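Long-range contacts in BexL (Amycolatopsis orientalis, PDB 4XRW), which is a di-domain aromatase/cyclase of the BE-7585A pathway and probably guides ring closure and dehydration of a poly-beta-ketone chain from a type II polyketide synthase: residues H232-V237 against Y248-L253; P169-S174 against L284-I289; H26-D31 against S154-L159. All blocks are in the same frame, centred on the assembly; numbering follows the deposited sequence.

Contact 1 (H232-V237 against Y248-L253)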
# COMPACT_ATOMS: atom_id res chain seq x y z
N HIS A 232 -1.60 10.02 19.85
CA HIS A 232 -2.23 9.44 18.67
C HIS A 232 -2.58 7.98 18.85
O HIS A 232 -1.99 7.26 19.65
CB HIS A 232 -1.31 9.60 17.48
CG HIS A 232 -0.98 11.02 17.19
ND1 HIS A 232 0.24 11.58 17.51
CD2 HIS A 232 -1.72 12.02 16.64
CE1 HIS A 232 0.25 12.85 17.15
NE2 HIS A 232 -0.93 13.14 16.62
N THR A 233 -3.61 7.56 18.11
CA THR A 233 -3.97 6.16 17.96
C THR A 233 -4.05 5.91 16.45
O THR A 233 -4.84 6.55 15.78
CB THR A 233 -5.28 5.80 18.65
OG1 THR A 233 -5.20 6.11 20.05
CG2 THR A 233 -5.55 4.33 18.50
N THR A 234 -3.20 5.02 15.96
CA THR A 234 -2.94 4.87 14.53
C THR A 234 -2.97 3.41 14.13
O THR A 234 -2.43 2.57 14.84
CB THR A 234 -1.55 5.45 14.18
OG1 THR A 234 -1.44 6.77 14.76
CG2 THR A 234 -1.41 5.55 12.69
N GLU A 235 -3.57 3.12 12.97
CA GLU A 235 -3.62 1.77 12.45
C GLU A 235 -2.83 1.69 11.16
O GLU A 235 -2.92 2.60 10.32
CB GLU A 235 -5.06 1.35 12.20
CG GLU A 235 -5.24 -0.07 11.64
CD GLU A 235 -6.70 -0.37 11.29
OE1 GLU A 235 -7.50 -0.62 12.24
OE2 GLU A 235 -7.03 -0.35 10.06
N SER A 236 -2.07 0.62 11.01
CA SER A 236 -1.51 0.22 9.74
C SER A 236 -1.72 -1.28 9.51
O SER A 236 -1.93 -2.04 10.46
CB SER A 236 -0.02 0.54 9.69
OG SER A 236 0.62 -0.20 10.73
N VAL A 237 -1.66 -1.69 8.25
CA VAL A 237 -1.71 -3.10 7.91
C VAL A 237 -0.32 -3.47 7.38
O VAL A 237 0.25 -2.73 6.57
CB VAL A 237 -2.81 -3.38 6.86
CG1 VAL A 237 -2.69 -4.80 6.34
CG2 VAL A 237 -4.18 -3.11 7.47
N TYR A 248 4.19 -2.16 4.74
CA TYR A 248 2.97 -1.71 5.41
C TYR A 248 2.35 -0.50 4.76
O TYR A 248 2.98 0.19 3.92
CB TYR A 248 3.23 -1.42 6.90
CG TYR A 248 4.22 -0.30 7.18
CD1 TYR A 248 3.78 0.98 7.42
CD2 TYR A 248 5.59 -0.55 7.20
CE1 TYR A 248 4.68 2.02 7.70
CE2 TYR A 248 6.50 0.48 7.46
CZ TYR A 248 6.03 1.76 7.70
OH TYR A 248 6.90 2.79 7.97
N LYS A 249 1.10 -0.29 5.12
CA LYS A 249 0.34 0.88 4.71
C LYS A 249 -0.43 1.40 5.90
O LYS A 249 -1.07 0.60 6.62
CB LYS A 249 -0.63 0.57 3.55
CG LYS A 249 -1.63 1.69 3.30
CD LYS A 249 -2.46 1.44 2.05
CE LYS A 249 -1.78 1.90 0.77
NZ LYS A 249 -2.66 1.73 -0.46
N GLN A 250 -0.38 2.71 6.10
CA GLN A 250 -1.14 3.36 7.15
C GLN A 250 -2.58 3.53 6.71
O GLN A 250 -2.86 4.10 5.65
CB GLN A 250 -0.54 4.72 7.53
CG GLN A 250 -1.14 5.31 8.74
CD GLN A 250 -0.36 6.52 9.30
OE1 GLN A 250 0.84 6.62 9.14
NE2 GLN A 250 -1.06 7.41 9.99
N THR A 251 -3.51 3.01 7.50
CA THR A 251 -4.92 3.05 7.09
C THR A 251 -5.74 4.14 7.76
O THR A 251 -6.84 4.47 7.28
CB THR A 251 -5.57 1.70 7.37
OG1 THR A 251 -5.34 1.35 8.72
CG2 THR A 251 -4.98 0.64 6.43
N THR A 252 -5.22 4.73 8.83
CA THR A 252 -5.84 5.88 9.47
C THR A 252 -4.88 7.06 9.29
O THR A 252 -3.84 7.11 9.93
CB THR A 252 -6.11 5.62 10.96
OG1 THR A 252 -4.90 5.22 11.59
CG2 THR A 252 -7.16 4.52 11.15
N LEU A 253 -5.21 7.97 8.39
CA LEU A 253 -4.27 9.02 8.02
C LEU A 253 -4.60 10.36 8.67
O LEU A 253 -5.77 10.71 8.82
CB LEU A 253 -4.23 9.21 6.49
CG LEU A 253 -3.79 8.00 5.65
CD1 LEU A 253 -4.34 8.07 4.24
CD2 LEU A 253 -2.27 7.91 5.61

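Contact 2 (P169-S174 against L284-I289)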
# COMPACT_ATOMS: atom_id res chain seq x y z
N PRO A 169 5.78 15.44 -8.39
CA PRO A 169 6.87 15.15 -7.47
C PRO A 169 6.93 16.10 -6.28
O PRO A 169 7.68 15.81 -5.36
CB PRO A 169 8.13 15.31 -8.34
CG PRO A 169 7.67 15.42 -9.72
CD PRO A 169 6.29 15.97 -9.67
N GLU A 170 6.18 17.21 -6.30
CA GLU A 170 6.19 18.11 -5.15
C GLU A 170 5.34 17.56 -4.00
O GLU A 170 5.61 17.83 -2.83
CB GLU A 170 5.70 19.50 -5.54
CG GLU A 170 6.69 20.29 -6.40
CD GLU A 170 6.14 21.64 -6.84
OE1 GLU A 170 5.13 22.10 -6.26
OE2 GLU A 170 6.73 22.25 -7.77
N LEU A 171 4.33 16.76 -4.35
CA LEU A 171 3.40 16.21 -3.37
C LEU A 171 3.80 14.82 -2.91
O LEU A 171 3.37 14.37 -1.85
CB LEU A 171 2.00 16.17 -3.95
CG LEU A 171 1.48 17.50 -4.50
CD1 LEU A 171 0.07 17.34 -5.02
CD2 LEU A 171 1.53 18.58 -3.45
N THR A 172 4.61 14.13 -3.69
CA THR A 172 4.95 12.73 -3.43
C THR A 172 6.43 12.64 -3.23
O THR A 172 7.19 13.10 -4.07
CB THR A 172 4.53 11.84 -4.60
OG1 THR A 172 3.12 11.93 -4.76
CG2 THR A 172 4.91 10.37 -4.36
N PHE A 173 6.85 12.03 -2.12
CA PHE A 173 8.28 11.90 -1.86
C PHE A 173 8.52 10.63 -1.07
O PHE A 173 7.62 10.10 -0.43
CB PHE A 173 8.82 13.13 -1.13
CG PHE A 173 8.19 13.39 0.19
CD1 PHE A 173 8.78 12.93 1.35
CD2 PHE A 173 6.98 14.07 0.29
CE1 PHE A 173 8.21 13.17 2.59
CE2 PHE A 173 6.39 14.30 1.52
CZ PHE A 173 7.01 13.84 2.68
N SER A 174 9.75 10.15 -1.14
CA SER A 174 10.13 8.92 -0.50
C SER A 174 11.50 9.11 0.10
O SER A 174 12.32 9.86 -0.43
CB SER A 174 10.11 7.80 -1.51
OG SER A 174 10.84 6.69 -1.05
N LEU A 284 1.34 14.10 0.06
CA LEU A 284 0.75 15.15 0.88
C LEU A 284 -0.68 15.52 0.51
O LEU A 284 -1.11 15.36 -0.62
CB LEU A 284 1.62 16.40 0.82
CG LEU A 284 2.99 16.29 1.43
CD1 LEU A 284 3.80 17.56 1.13
CD2 LEU A 284 2.87 16.08 2.91
N ASN A 285 -1.41 15.99 1.52
CA ASN A 285 -2.75 16.50 1.36
C ASN A 285 -2.61 18.00 1.46
O ASN A 285 -2.40 18.54 2.55
CB ASN A 285 -3.67 15.95 2.46
CG ASN A 285 -5.13 16.25 2.22
OD1 ASN A 285 -5.47 17.06 1.37
ND2 ASN A 285 -6.00 15.58 2.97
N THR A 286 -2.66 18.69 0.33
CA THR A 286 -2.40 20.13 0.34
C THR A 286 -3.57 20.89 0.94
O THR A 286 -3.39 21.99 1.43
CB THR A 286 -2.10 20.64 -1.08
OG1 THR A 286 -3.21 20.34 -1.93
CG2 THR A 286 -0.86 19.98 -1.64
N ALA A 287 -4.77 20.31 0.93
CA ALA A 287 -5.98 21.00 1.38
C ALA A 287 -5.92 21.39 2.86
O ALA A 287 -6.63 22.30 3.29
CB ALA A 287 -7.20 20.13 1.15
N ASN A 288 -5.10 20.68 3.62
CA ASN A 288 -5.06 20.86 5.07
C ASN A 288 -3.79 21.50 5.60
O ASN A 288 -3.63 21.63 6.81
CB ASN A 288 -5.27 19.50 5.74
CG ASN A 288 -6.62 18.92 5.43
OD1 ASN A 288 -7.62 19.65 5.39
ND2 ASN A 288 -6.67 17.62 5.17
N ILE A 289 -2.89 21.93 4.72
CA ILE A 289 -1.59 22.44 5.14
C ILE A 289 -1.76 23.73 5.96
O ILE A 289 -1.08 23.92 6.98
CB ILE A 289 -0.67 22.71 3.95
CG1 ILE A 289 -0.29 21.39 3.28
CG2 ILE A 289 0.61 23.42 4.40
CD1 ILE A 289 0.45 21.54 1.98

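Contact 3 (H26-D31 against S154-L159)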
# COMPACT_ATOMS: atom_id res chain seq x y z
N HIS A 26 -16.56 0.22 -17.37
CA HIS A 26 -16.54 1.53 -16.76
C HIS A 26 -15.35 2.30 -17.30
O HIS A 26 -14.34 1.71 -17.70
CB HIS A 26 -16.48 1.41 -15.24
CG HIS A 26 -17.66 0.72 -14.64
ND1 HIS A 26 -17.78 -0.66 -14.59
CD2 HIS A 26 -18.77 1.22 -14.05
CE1 HIS A 26 -18.92 -0.97 -14.00
NE2 HIS A 26 -19.53 0.15 -13.66
N ASP A 27 -15.44 3.62 -17.39
CA ASP A 27 -14.26 4.39 -17.77
C ASP A 27 -14.19 5.71 -17.02
O ASP A 27 -15.14 6.11 -16.34
CB ASP A 27 -14.21 4.60 -19.29
CG ASP A 27 -15.44 5.26 -19.83
OD1 ASP A 27 -15.73 6.40 -19.40
OD2 ASP A 27 -16.10 4.64 -20.68
N ILE A 28 -13.01 6.33 -17.09
CA ILE A 28 -12.74 7.62 -16.48
C ILE A 28 -11.62 8.29 -17.28
O ILE A 28 -10.83 7.60 -17.92
CB ILE A 28 -12.36 7.48 -15.00
CG1 ILE A 28 -12.63 8.78 -14.25
CG2 ILE A 28 -10.92 7.01 -14.85
CD1 ILE A 28 -12.76 8.63 -12.77
N LEU A 29 -11.57 9.62 -17.26
CA LEU A 29 -10.46 10.36 -17.86
C LEU A 29 -9.45 10.67 -16.79
O LEU A 29 -9.84 11.03 -15.67
CB LEU A 29 -10.93 11.66 -18.53
CG LEU A 29 -11.96 11.52 -19.64
CD1 LEU A 29 -12.50 12.91 -20.02
CD2 LEU A 29 -11.38 10.83 -20.87
N VAL A 30 -8.17 10.55 -17.12
CA VAL A 30 -7.09 10.79 -16.16
C VAL A 30 -6.06 11.76 -16.76
O VAL A 30 -5.64 11.60 -17.90
CB VAL A 30 -6.38 9.46 -15.78
CG1 VAL A 30 -5.17 9.73 -14.88
CG2 VAL A 30 -7.37 8.49 -15.10
N ASP A 31 -5.63 12.75 -15.97
CA ASP A 31 -4.73 13.79 -16.50
C ASP A 31 -3.25 13.40 -16.36
O ASP A 31 -2.45 14.08 -15.70
CB ASP A 31 -5.00 15.13 -15.81
CG ASP A 31 -6.41 15.67 -16.09
OD1 ASP A 31 -6.97 15.37 -17.18
OD2 ASP A 31 -6.96 16.37 -15.22
N SER A 154 -15.65 3.09 -7.69
CA SER A 154 -14.83 3.63 -6.62
C SER A 154 -13.34 3.46 -6.96
O SER A 154 -12.54 4.33 -6.67
CB SER A 154 -15.18 2.98 -5.28
OG SER A 154 -15.00 1.58 -5.30
N GLU A 155 -12.98 2.33 -7.58
CA GLU A 155 -11.62 2.07 -7.98
C GLU A 155 -11.14 3.08 -9.02
O GLU A 155 -10.03 3.59 -8.91
CB GLU A 155 -11.49 0.64 -8.53
CG GLU A 155 -10.16 0.27 -9.09
CD GLU A 155 -9.99 -1.23 -9.24
OE1 GLU A 155 -10.60 -1.83 -10.16
OE2 GLU A 155 -9.24 -1.82 -8.42
N LEU A 156 -11.96 3.36 -10.02
CA LEU A 156 -11.57 4.31 -11.08
C LEU A 156 -11.47 5.73 -10.53
O LEU A 156 -10.59 6.51 -10.90
CB LEU A 156 -12.56 4.26 -12.25
CG LEU A 156 -12.43 3.07 -13.20
CD1 LEU A 156 -13.43 3.15 -14.36
CD2 LEU A 156 -11.00 2.98 -13.72
N ALA A 157 -12.39 6.10 -9.63
CA ALA A 157 -12.34 7.43 -9.04
C ALA A 157 -11.07 7.62 -8.21
O ALA A 157 -10.42 8.65 -8.28
CB ALA A 157 -13.54 7.66 -8.20
N ALA A 158 -10.71 6.60 -7.44
CA ALA A 158 -9.49 6.65 -6.64
C ALA A 158 -8.25 6.63 -7.55
O ALA A 158 -7.26 7.30 -7.29
CB ALA A 158 -9.46 5.50 -5.64
N LEU A 159 -8.31 5.88 -8.65
CA LEU A 159 -7.20 5.84 -9.59
C LEU A 159 -6.90 7.24 -10.13
O LEU A 159 -5.75 7.68 -10.16
CB LEU A 159 -7.50 4.90 -10.75
CG LEU A 159 -6.48 4.87 -11.89
CD1 LEU A 159 -5.24 4.10 -11.47
CD2 LEU A 159 -7.08 4.26 -13.12

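Contact 1 (H232-V237 against Y248-L253)
The methyl of Thr234 sits over one face of the Gln250 side-chain amide, its CG2 coming to 3.3 Å from Gln250 NE2. Two bonds fix the rotation of that amide: NE2 donates to Thr252 O at 2.8 Å, with the acceptor just 7° out of the amide plane, and OE1 pairs with His260 on the next strand. A second flat group, the Glu235 carboxylate, is met by the hydroxyl of Thr251, which donates to OE2 from the anti side and somewhat out of plane (OG1 to OE2 2.7 Å). Its OE1 forms a salt bridge with Arg221. The Tyr248 ring touches Ser236 CB obliquely and also meets the ring of Trp264.

These groups lie on the two faces of an antiparallel beta hairpin, strands 231-241 and 245-250. Val237 and Lys249 form a hydrogen-bonded pair, with Val237 N to Lys249 O at 2.9 Å and Lys249 N to Val237 O at 3.0 Å; Ser236 and Gln250 make the next, non-hydrogen-bonded pair. Lys249 NZ hydrogen-bonds the carbonyls of Pro48, Pro52 and Thr54, tying the hairpin to the first domain. Beyond Gln250 the regular pairing gives way. Thr251 N still reaches Glu235 O at 2.9 Å, but Glu235 N is taken by a side chain: Thr252 OG1, set between its backbone N and carbonyl carbon (chi1 55°), accepts that N-H at 2.8 Å, nearly straight at 175°. The approach of Thr252 N to Glu235 O is long and weak.

Past the regular strand the Thr252 hydroxyl thus replaces a backbone acceptor for Glu235 N, and that of Thr251 holds the carboxylate. Shared between Thr251 and Arg221, that carboxylate has both oxygens engaged, which would probably favour its ionised form.

Contact 2 (P169-S174 against L284-I289)
Phe173 places its ring between backbone N and carbonyl carbon (chi1 60°), the more hindered choice, which brings the end of the ring toward Leu284 although its CB bond does not point there. Leu284 in turn sets CG beside its backbone N and away from its carbonyl carbon (chi1 -66°), which helps present CG to the ring edge. The setting is the second helix-grip domain, where the first strand, 172-181, pairs antiparallel with the last, 274-284. This contact lies at the margin of that pairing, where the chain enters one strand and leaves the other.

A single backbone bond joins the two segments: Leu284 N donates to Leu171 O at 2.8 Å, just before the regular part of strand 172-181 begins. Farther along, Phe173 pairs with Val282 through the backbone. Alongside the bond, the Leu284 side chain fits against the Phe173 ring at its edge, in the ring plane, with Leu284 CG 3.9 Å from Phe173 CE2. CG leads, and both methyls of Leu284 are slightly farther from that same CE2, at 4.2 Å.

Helix 299-326 packs over this patch: Leu171 touches Val299, Phe173 touches Arg303, and Leu284 rests on Ala302 and Arg303. Arg303 also donates to Glu170 O, tying the helix to the chain just ahead of the strand.

On the more exposed side, Leu171 and Thr286 cross at about a right angle and meet methyl to methyl, Leu171 CD2 being modelled 3.3 Å from Thr286 CG2, shorter than usual for two methyls, so the exact spacing is doubtful.

Contact 3 (H26-D31 against S154-L159)
Ile28 and Leu156 lie side by side but point opposite ways, each reaching past the other toward the opposing backbone. From the strand, Ile28 extends CG1 anti to its backbone N (chi1 -157°) and carries CD1 onto the helix, where it lies 3.6 Å from Leu156 O and 3.9 Å from Ala157 CA. From the helix, Leu156 reaches past it and sets CD1 against the strand backbone, 3.6 Å from both the carbonyl carbon C and the CB of His26. Where the two side chains overlap, Ile28 CG2 is 4.1 Å from Leu156 CB.

No hydrogen bond crosses between the segments; the join is one of apolar surfaces. Strand 26-30 and helix 154-159 run nearly parallel, 8° apart, with their axes 8.5 Å from each other at closest.

His26 offers Leu156 only its CB and backbone. Its ring leads away to the side, where NE2 hydrogen-bonds Asp149, about two helical turns before Leu156. Leu156 also touches Trp113 on strand 106-117, so it is buried between helix and sheet, against strand 22-30 on one hand and Trp113 on the other, while Ile28 packs on Lys160 farther along the helix.

A curved antiparallel sheet wrapped round a long C-terminal helix, its first strand packed on that helix, is characteristic of the helix-grip fold, here in the first of the two domains.

In the fold
Contact 3 belongs to the first helix-grip domain, contacts 1 and 2 to the second. Along the chain contact 3 closes first; helix 138-166 then leads to strand 172-181, where contact 2 opens, and contact 1 falls between the two segments of contact 2. Contacts 1 and 2 reach the same sheet, their centres about 18 Å apart: contact 2 where strand 172-181, at the sheet edge, begins and its neighbour 274-284 ends, contact 1 on an inner hairpin. The centre of contact 3 lies about 25 Å from that of contact 1 and 20 Å from that of contact 2. Contacts 2 and 3 involve the first strand of each repeated domain, while contact 1 also faces the first domain through Lys249.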